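Local structure of sugar ABC transporter, sugar-binding protein (2HEU) at residues Y180-F185 and A370-L375. The protein probably binds sugars outside the cell, as the solute-binding component of an ABC transporter, and is captured here without its sugar. Residues are numbered along the deposited sequence; the frame is centred on the assembly and turned at random.
Sequences YNQLAF and ADFHTL
F372 reaches from helix 370-382 across to helix 178-189 and meets N181, Q182 and F185. The short segments run nearly at right angles, 85° between their directions, with axes 10.9 Å apart at closest approach, a gap that a long, flat aromatic side chain can bridge. With CG anti to the backbone N (chi1 -176°), the F372 ring is carried toward 180-185. Its CZ lies 4.0 Å from CB of N181, which meets the ring obliquely. On the Q182 side, the aliphatic CG of that glutamine comes within 3.8 Å of CE2 of F372, while NE2 donates to OE1 of Q363 and OE1 accepts from the backbone N of L362. F185 sends CE1 to 4.2 Å from CE1 of F372, at the edge of the F372 ring; its broad ring also suits packing on helix 192-199. Outside the two segments, the ring of W366 and F395 of helix 385-396 also meet F372. Three residues on, almost one turn later, L375 brings one methyl, CD1, to the amide end of N181, its branched apolar end also touching helix 385-396. No hydrogen bond links the two segments: the contact is buried van der Waals packing, and the Q182 amide, costly to bury without partners, is satisfied by Q363 and L362.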
loop_
_atom_site.group_PDB
_atom_site.type_symbol
_atom_site.label_atom_id
_atom_site.label_comp_id
_atom_site.label_asym_id
_atom_site.label_seq_id
_atom_site.Cartn_x
_atom_site.Cartn_y
_atom_site.Cartn_z
ATOM N N TYR A 180 -1.552 10.488 -1.674
ATOM C CA TYR A 180 -2.252 11.553 -2.377
ATOM C C TYR A 180 -1.292 12.231 -3.369
ATOM O O TYR A 180 -1.621 12.405 -4.540
ATOM C CB TYR A 180 -2.840 12.531 -1.390
ATOM C CG TYR A 180 -3.734 13.561 -2.031
ATOM C CD1 TYR A 180 -5.099 13.421 -2.089
ATOM C CD2 TYR A 180 -3.206 14.702 -2.616
ATOM C CE1 TYR A 180 -5.905 14.344 -2.729
ATOM C CE2 TYR A 180 -3.980 15.638 -3.261
ATOM C CZ TYR A 180 -5.327 15.460 -3.318
ATOM O OH TYR A 180 -6.168 16.337 -3.959
ATOM N N ASN A 181 -0.144 12.651 -2.879
ATOM C CA ASN A 181 0.784 13.381 -3.748
ATOM C C ASN A 181 1.450 12.450 -4.743
ATOM O O ASN A 181 1.738 12.845 -5.882
ATOM C CB ASN A 181 1.761 14.189 -2.925
ATOM C CG ASN A 181 2.433 15.313 -3.741
ATOM O OD1 ASN A 181 1.904 15.685 -4.813
ATOM N ND2 ASN A 181 3.509 15.841 -3.216
ATOM N N GLN A 182 1.721 11.205 -4.364
ATOM C CA GLN A 182 2.236 10.272 -5.392
ATOM C C GLN A 182 1.243 10.143 -6.523
ATOM O O GLN A 182 1.651 10.096 -7.693
ATOM C CB GLN A 182 2.571 8.917 -4.774
ATOM C CG GLN A 182 3.745 8.987 -3.841
ATOM C CD GLN A 182 4.306 7.634 -3.480
ATOM O OE1 GLN A 182 4.071 6.640 -4.172
ATOM N NE2 GLN A 182 5.068 7.596 -2.418
ATOM N N LEU A 183 -0.037 10.081 -6.230
ATOM C CA LEU A 183 -1.093 9.954 -7.255
ATOM C C LEU A 183 -1.291 11.277 -8.022
ATOM O O LEU A 183 -1.635 11.238 -9.208
ATOM C CB LEU A 183 -2.359 9.429 -6.667
ATOM C CG LEU A 183 -2.276 7.957 -6.266
ATOM C CD1 LEU A 183 -3.443 7.557 -5.361
ATOM C CD2 LEU A 183 -2.217 7.086 -7.468
ATOM N N ALA A 184 -1.066 12.413 -7.370
ATOM C CA ALA A 184 -1.030 13.684 -8.099
ATOM C C ALA A 184 0.025 13.619 -9.177
ATOM O O ALA A 184 -0.223 13.910 -10.363
ATOM C CB ALA A 184 -0.762 14.819 -7.109
ATOM N N PHE A 185 1.264 13.214 -8.822
ATOM C CA PHE A 185 2.303 13.117 -9.829
ATOM C C PHE A 185 2.005 12.030 -10.824
ATOM O O PHE A 185 2.295 12.205 -12.035
ATOM C CB PHE A 185 3.676 12.892 -9.203
ATOM C CG PHE A 185 4.291 14.136 -8.630
ATOM C CD1 PHE A 185 4.484 14.319 -7.274
ATOM C CD2 PHE A 185 4.730 15.149 -9.480
ATOM C CE1 PHE A 185 5.056 15.480 -6.765
ATOM C CE2 PHE A 185 5.288 16.310 -9.007
ATOM C CZ PHE A 185 5.470 16.474 -7.633
ATOM N N ALA A 370 10.344 9.931 4.191
ATOM C CA ALA A 370 9.731 10.825 5.144
ATOM C C ALA A 370 9.745 12.280 4.659
ATOM O O ALA A 370 8.770 12.997 4.881
ATOM C CB ALA A 370 10.467 10.767 6.539
ATOM N N ASP A 371 10.825 12.736 4.037
ATOM C CA ASP A 371 10.877 14.102 3.606
ATOM C C ASP A 371 9.892 14.431 2.508
ATOM O O ASP A 371 9.475 15.598 2.353
ATOM C CB ASP A 371 12.277 14.534 3.228
ATOM C CG ASP A 371 13.245 14.642 4.384
ATOM O OD1 ASP A 371 12.850 14.424 5.542
ATOM O OD2 ASP A 371 14.441 14.918 4.127
ATOM N N PHE A 372 9.473 13.427 1.739
ATOM C CA PHE A 372 8.428 13.589 0.744
ATOM C C PHE A 372 7.098 13.782 1.454
ATOM O O PHE A 372 6.260 14.646 1.075
ATOM C CB PHE A 372 8.360 12.389 -0.220
ATOM C CG PHE A 372 7.379 12.566 -1.307
ATOM C CD1 PHE A 372 7.674 13.285 -2.468
ATOM C CD2 PHE A 372 6.096 12.002 -1.221
ATOM C CE1 PHE A 372 6.733 13.430 -3.489
ATOM C CE2 PHE A 372 5.154 12.165 -2.217
ATOM C CZ PHE A 372 5.488 12.853 -3.371
ATOM N N HIS A 373 6.833 12.990 2.513
ATOM C CA HIS A 373 5.615 13.225 3.321
ATOM C C HIS A 373 5.596 14.652 3.804
ATOM O O HIS A 373 4.598 15.390 3.711
ATOM C CB HIS A 373 5.563 12.285 4.532
ATOM C CG HIS A 373 5.770 10.840 4.233
ATOM N ND1 HIS A 373 5.985 9.986 5.264
ATOM C CD2 HIS A 373 5.817 10.140 3.074
ATOM C CE1 HIS A 373 6.154 8.789 4.732
ATOM N NE2 HIS A 373 6.010 8.813 3.418
ATOM N N THR A 374 6.722 15.097 4.375
ATOM C CA THR A 374 6.806 16.403 5.011
ATOM C C THR A 374 6.556 17.518 3.984
ATOM O O THR A 374 5.842 18.462 4.274
ATOM C CB THR A 374 8.163 16.572 5.692
ATOM O OG1 THR A 374 8.264 15.561 6.692
ATOM C CG2 THR A 374 8.400 17.965 6.232
ATOM N N LEU A 375 7.221 17.450 2.811
ATOM C CA LEU A 375 7.033 18.542 1.859
ATOM C C LEU A 375 5.586 18.593 1.378
ATOM O O LEU A 375 5.057 19.680 1.081
ATOM C CB LEU A 375 8.019 18.461 0.714
ATOM C CG LEU A 375 7.915 17.307 -0.291
ATOM C CD1 LEU A 375 6.901 17.575 -1.403
ATOM C CD2 LEU A 375 9.275 16.946 -0.889
#